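Local coordinates for protein dally-like, isoform A (Drosophila melanogaster, PDB 6XTZ) that binds Wnt and Hedgehog family proteins as a GPI-anchored cell-surface glypican and shields the Wnt palmitoleate lipid so that signalling can act at a distance, at residues A[245-259]-A[463-477]. The protein carries 5 engineered substitutions. Numbering follows the deposited sequence.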
loop_
_atom_site.group_PDB
_atom_site.type_symbol
_atom_site.label_atom_id
_atom_site.label_comp_id
_atom_site.label_asym_id
_atom_site.label_seq_id
_atom_site.Cartn_x
_atom_site.Cartn_y
_atom_site.Cartn_z
ATOM N N LYS A 245 -14.721 -26.801 21.418
ATOM C CA LYS A 245 -14.249 -26.016 20.294
ATOM C C LYS A 245 -12.833 -26.444 19.906
ATOM O O LYS A 245 -12.114 -27.045 20.707
ATOM C CB LYS A 245 -14.275 -24.529 20.642
ATOM C CG LYS A 245 -15.667 -23.926 20.719
ATOM C CD LYS A 245 -16.390 -24.037 19.385
ATOM C CE LYS A 245 -17.625 -23.148 19.345
ATOM N NZ LYS A 245 -18.588 -23.472 20.432
ATOM N N PRO A 246 -12.415 -26.154 18.675
ATOM C CA PRO A 246 -11.038 -26.464 18.280
ATOM C C PRO A 246 -10.038 -25.609 19.040
ATOM O O PRO A 246 -10.343 -24.498 19.483
ATOM C CB PRO A 246 -11.013 -26.141 16.780
ATOM C CG PRO A 246 -12.447 -26.066 16.365
ATOM C CD PRO A 246 -13.202 -25.604 17.559
ATOM N N CYS A 247 -8.829 -26.141 19.195
ATOM C CA CYS A 247 -7.767 -25.382 19.836
ATOM C C CYS A 247 -7.377 -24.190 18.969
ATOM O O CYS A 247 -7.432 -24.244 17.737
ATOM C CB CYS A 247 -6.551 -26.272 20.095
ATOM S SG CYS A 247 -6.901 -27.802 21.008
ATOM N N THR A 248 -6.988 -23.098 19.630
ATOM C CA THR A 248 -6.674 -21.866 18.912
ATOM C C THR A 248 -5.492 -22.063 17.970
ATOM O O THR A 248 -5.591 -21.800 16.766
ATOM C CB THR A 248 -6.393 -20.738 19.906
ATOM O OG1 THR A 248 -7.560 -20.508 20.702
ATOM C CG2 THR A 248 -6.028 -19.456 19.171
ATOM N N ASN A 249 -4.362 -22.532 18.505
ATOM C CA ASN A 249 -3.185 -22.755 17.671
ATOM C C ASN A 249 -3.461 -23.769 16.569
ATOM O O ASN A 249 -2.918 -23.650 15.464
ATOM C CB ASN A 249 -2.009 -23.207 18.535
ATOM C CG ASN A 249 -1.474 -22.094 19.418
ATOM O OD1 ASN A 249 -2.056 -21.011 19.492
ATOM N ND2 ASN A 249 -0.363 -22.357 20.095
ATOM N N TYR A 250 -4.302 -24.767 16.846
ATOM C CA TYR A 250 -4.711 -25.705 15.809
ATOM C C TYR A 250 -5.500 -24.994 14.714
ATOM O O TYR A 250 -5.236 -25.183 13.521
ATOM C CB TYR A 250 -5.526 -26.841 16.434
ATOM C CG TYR A 250 -6.096 -27.839 15.450
ATOM C CD1 TYR A 250 -5.378 -28.236 14.328
ATOM C CD2 TYR A 250 -7.347 -28.404 15.659
ATOM C CE1 TYR A 250 -5.901 -29.149 13.432
ATOM C CE2 TYR A 250 -7.875 -29.322 14.773
ATOM C CZ TYR A 250 -7.149 -29.691 13.661
ATOM O OH TYR A 250 -7.673 -30.602 12.774
ATOM N N CYS A 251 -6.465 -24.158 15.107
ATOM C CA CYS A 251 -7.222 -23.388 14.124
ATOM C C CYS A 251 -6.314 -22.452 13.333
ATOM O O CYS A 251 -6.439 -22.348 12.107
ATOM C CB CYS A 251 -8.332 -22.596 14.817
ATOM S SG CYS A 251 -9.320 -21.557 13.713
ATOM N N VAL A 252 -5.397 -21.762 14.017
ATOM C CA VAL A 252 -4.533 -20.799 13.335
ATOM C C VAL A 252 -3.664 -21.499 12.296
ATOM O O VAL A 252 -3.486 -21.000 11.178
ATOM C CB VAL A 252 -3.680 -20.020 14.355
ATOM C CG1 VAL A 252 -2.633 -19.179 13.641
ATOM C CG2 VAL A 252 -4.565 -19.140 15.223
ATOM N N ASN A 253 -3.119 -22.668 12.642
ATOM C CA ASN A 253 -2.283 -23.399 11.697
ATOM C C ASN A 253 -3.068 -23.836 10.468
ATOM O O ASN A 253 -2.519 -23.867 9.361
ATOM C CB ASN A 253 -1.653 -24.612 12.380
ATOM C CG ASN A 253 -0.500 -24.236 13.284
ATOM O OD1 ASN A 253 0.194 -23.248 13.041
ATOM N ND2 ASN A 253 -0.285 -25.023 14.331
ATOM N N VAL A 254 -4.346 -24.174 10.637
ATOM C CA VAL A 254 -5.154 -24.605 9.501
ATOM C C VAL A 254 -5.447 -23.427 8.578
ATOM O O VAL A 254 -5.283 -23.520 7.356
ATOM C CB VAL A 254 -6.449 -25.283 9.986
ATOM C CG1 VAL A 254 -7.359 -25.599 8.808
ATOM C CG2 VAL A 254 -6.119 -26.550 10.758
ATOM N N ILE A 255 -5.880 -22.300 9.148
ATOM C CA ILE A 255 -6.179 -21.133 8.324
ATOM C C ILE A 255 -4.913 -20.612 7.654
ATOM O O ILE A 255 -4.946 -20.172 6.499
ATOM C CB ILE A 255 -6.868 -20.040 9.161
ATOM C CG1 ILE A 255 -8.028 -20.630 9.963
ATOM C CG2 ILE A 255 -7.382 -18.932 8.254
ATOM C CD1 ILE A 255 -9.148 -21.170 9.108
ATOM N N LYS A 256 -3.779 -20.658 8.360
ATOM C CA LYS A 256 -2.514 -20.255 7.749
ATOM C C LYS A 256 -2.200 -21.103 6.523
ATOM O O LYS A 256 -1.680 -20.594 5.524
ATOM C CB LYS A 256 -1.375 -20.347 8.765
ATOM C CG LYS A 256 -1.258 -19.146 9.687
ATOM C CD LYS A 256 0.074 -19.153 10.422
ATOM C CE LYS A 256 0.321 -17.836 11.138
ATOM N NZ LYS A 256 1.703 -17.760 11.684
ATOM N N GLY A 257 -2.512 -22.399 6.579
ATOM C CA GLY A 257 -2.288 -23.248 5.421
ATOM C C GLY A 257 -3.272 -22.974 4.302
ATOM O O GLY A 257 -2.897 -22.945 3.127
ATOM N N CYS A 258 -4.547 -22.777 4.649
ATOM C CA CYS A 258 -5.539 -22.402 3.648
ATOM C C CYS A 258 -5.148 -21.111 2.940
ATOM O O CYS A 258 -5.343 -20.973 1.727
ATOM C CB CYS A 258 -6.915 -22.259 4.299
ATOM S SG CYS A 258 -7.770 -23.820 4.626
ATOM N N LEU A 259 -4.586 -20.156 3.681
ATOM C CA LEU A 259 -4.193 -18.862 3.137
ATOM C C LEU A 259 -2.685 -18.756 2.932
ATOM O O LEU A 259 -2.136 -17.649 2.933
ATOM C CB LEU A 259 -4.683 -17.737 4.048
ATOM C CG LEU A 259 -6.156 -17.778 4.459
ATOM C CD1 LEU A 259 -6.492 -16.576 5.331
ATOM C CD2 LEU A 259 -7.060 -17.829 3.236
ATOM N N LEU A 463 -5.068 -12.385 9.520
ATOM C CA LEU A 463 -6.275 -13.043 9.022
ATOM C C LEU A 463 -6.545 -14.379 9.702
ATOM O O LEU A 463 -7.682 -14.589 10.159
ATOM C CB LEU A 463 -6.193 -13.193 7.498
ATOM C CG LEU A 463 -6.784 -12.054 6.667
ATOM C CD1 LEU A 463 -6.570 -12.309 5.187
ATOM C CD2 LEU A 463 -8.265 -11.894 6.975
ATOM N N PRO A 464 -5.586 -15.311 9.814
ATOM C CA PRO A 464 -5.888 -16.558 10.540
ATOM C C PRO A 464 -6.320 -16.328 11.977
ATOM O O PRO A 464 -7.228 -17.010 12.465
ATOM C CB PRO A 464 -4.570 -17.344 10.455
ATOM C CG PRO A 464 -3.530 -16.327 10.146
ATOM C CD PRO A 464 -4.213 -15.320 9.281
ATOM N N HIS A 465 -5.698 -15.375 12.672
ATOM C CA HIS A 465 -6.146 -15.043 14.020
ATOM C C HIS A 465 -7.520 -14.390 14.005
ATOM O O HIS A 465 -8.298 -14.562 14.951
ATOM C CB HIS A 465 -5.125 -14.134 14.701
ATOM C CG HIS A 465 -3.759 -14.734 14.791
ATOM N ND1 HIS A 465 -3.331 -15.453 15.888
ATOM C CD2 HIS A 465 -2.727 -14.739 13.913
ATOM C CE1 HIS A 465 -2.094 -15.867 15.685
ATOM N NE2 HIS A 465 -1.704 -15.447 14.494
ATOM N N SER A 466 -7.841 -13.648 12.944
ATOM C CA SER A 466 -9.158 -13.028 12.850
ATOM C C SER A 466 -10.233 -14.062 12.535
ATOM O O SER A 466 -11.348 -13.988 13.066
ATOM C CB SER A 466 -9.143 -11.925 11.792
ATOM O OG SER A 466 -10.442 -11.399 11.586
ATOM N N VAL A 467 -9.916 -15.034 11.678
ATOM C CA VAL A 467 -10.889 -16.064 11.326
ATOM C C VAL A 467 -11.214 -16.936 12.535
ATOM O O VAL A 467 -12.370 -17.317 12.748
ATOM C CB VAL A 467 -10.372 -16.901 10.142
ATOM C CG1 VAL A 467 -11.309 -18.066 9.858
ATOM C CG2 VAL A 467 -10.215 -16.032 8.905
ATOM N N CYS A 468 -10.212 -17.250 13.353
ATOM C CA CYS A 468 -10.398 -18.135 14.497
ATOM C C CYS A 468 -11.019 -17.438 15.705
ATOM O O CYS A 468 -11.042 -18.030 16.790
ATOM C CB CYS A 468 -9.060 -18.765 14.898
ATOM S SG CYS A 468 -8.307 -19.794 13.612
ATOM N N SER A 469 -11.531 -16.217 15.548
ATOM C CA SER A 469 -12.124 -15.477 16.653
ATOM C C SER A 469 -13.578 -15.091 16.422
ATOM O O SER A 469 -14.158 -14.399 17.268
ATOM C CB SER A 469 -11.308 -14.210 16.945
ATOM O OG SER A 469 -10.010 -14.532 17.414
ATOM N N ASN A 470 -14.187 -15.512 15.315
ATOM C CA ASN A 470 -15.563 -15.146 15.016
ATOM C C ASN A 470 -16.532 -16.131 15.669
ATOM O O ASN A 470 -16.135 -17.085 16.341
ATOM C CB ASN A 470 -15.783 -15.070 13.503
ATOM C CG ASN A 470 -15.385 -16.349 12.781
ATOM O OD1 ASN A 470 -15.208 -17.401 13.395
ATOM N ND2 ASN A 470 -15.250 -16.260 11.462
ATOM N N GLU A 471 -17.831 -15.894 15.468
ATOM C CA GLU A 471 -18.842 -16.783 16.031
ATOM C C GLU A 471 -18.881 -18.121 15.309
ATOM O O GLU A 471 -19.295 -19.129 15.896
ATOM C CB GLU A 471 -20.218 -16.123 15.966
ATOM C CG GLU A 471 -20.273 -14.730 16.556
ATOM C CD GLU A 471 -21.611 -14.058 16.324
ATOM O OE1 GLU A 471 -22.517 -14.712 15.764
ATOM O OE2 GLU A 471 -21.757 -12.875 16.697
ATOM N N ASP A 472 -18.468 -18.149 14.040
ATOM C CA ASP A 472 -18.567 -19.375 13.255
ATOM C C ASP A 472 -17.650 -20.463 13.799
ATOM O O ASP A 472 -18.027 -21.641 13.830
ATOM C CB ASP A 472 -18.241 -19.083 11.791
ATOM C CG ASP A 472 -19.041 -17.927 11.242
ATOM O OD1 ASP A 472 -20.211 -17.768 11.652
ATOM O OD2 ASP A 472 -18.504 -17.173 10.405
ATOM N N ILE A 473 -16.447 -20.096 14.234
ATOM C CA ILE A 473 -15.497 -21.087 14.718
ATOM C C ILE A 473 -15.391 -20.968 16.227
ATOM O O ILE A 473 -15.640 -21.936 16.956
ATOM C CB ILE A 473 -14.129 -20.908 14.039
ATOM C CG1 ILE A 473 -14.266 -21.060 12.529
ATOM C CG2 ILE A 473 -13.126 -21.897 14.595
ATOM C CD1 ILE A 473 -12.957 -20.960 11.789
ATOM N N ALA A 474 -15.010 -19.778 16.692
ATOM C CA ALA A 474 -14.922 -19.458 18.118
ATOM C C ALA A 474 -14.039 -20.462 18.857
ATOM O O ALA A 474 -14.436 -21.068 19.856
ATOM C CB ALA A 474 -16.317 -19.378 18.744
ATOM N N SER A 475 -12.824 -20.640 18.342
ATOM C CA SER A 475 -11.900 -21.619 18.897
ATOM C C SER A 475 -11.569 -21.294 20.350
ATOM O O SER A 475 -11.531 -20.132 20.761
ATOM C CB SER A 475 -10.619 -21.664 18.065
ATOM O OG SER A 475 -9.987 -20.397 18.032
ATOM N N SER A 476 -11.329 -22.345 21.131
ATOM C CA SER A 476 -11.018 -22.187 22.544
ATOM C C SER A 476 -9.533 -21.906 22.734
ATOM O O SER A 476 -8.680 -22.525 22.091
ATOM C CB SER A 476 -11.415 -23.442 23.323
ATOM O OG SER A 476 -11.081 -23.315 24.693
ATOM N N SER A 477 -9.228 -20.967 23.633
ATOM C CA SER A 477 -7.843 -20.583 23.878
ATOM C C SER A 477 -7.077 -21.615 24.695
ATOM O O SER A 477 -5.852 -21.499 24.813
ATOM C CB SER A 477 -7.793 -19.227 24.586
ATOM O OG SER A 477 -8.438 -19.286 25.845
#
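Cys251 and Cys468 are joined by a disulfide that ties helix 248-258 to the C-terminal end of helix 459-467. Its chi3 of -93° is close to the relaxed right-angle twist of a disulfide. SG of Cys251 lies anti to the backbone N (chi1 178°), which carries it across to the partner sulfur. CG2 of Ile473 packs against SG of Cys251 at 3.9 Å.

Apolar contacts continue along the helix. CG2 of Ile255 lies 3.6 Å from CA of Pro464, and CD1 of Ile255 reaches CG1 of Val467. CG of Lys256 meets CG of Pro464 at 3.6 Å, while its NZ is hydrogen-bonded to Thr497 O. CG1 of Val252 sits over one face of the His465 imidazole, 4.2 Å from the ring centroid, in a CH-pi contact.

Polar bonds cross at the N-terminal end of helix 248-258. Cys247 and Ser476 form a single beta bridge. Ser476 N donates to Pro246 O at 2.9 Å. Ser476 O accepts from Thr248 OG1 at 2.7 Å, with the donor above the carbonyl plane, and weakly from Thr248 N. Within 463-477, Ser475 OG donates a hydrogen bond to Cys468 O, in the carbonyl plane and on a lone pair.

Cys247 and Cys258 make further disulfides, to Cys483 and Cys226. The three disulfides are consistent with a covalently braced, cysteine-rich part of the elongated glypican core, away from the lipid pocket.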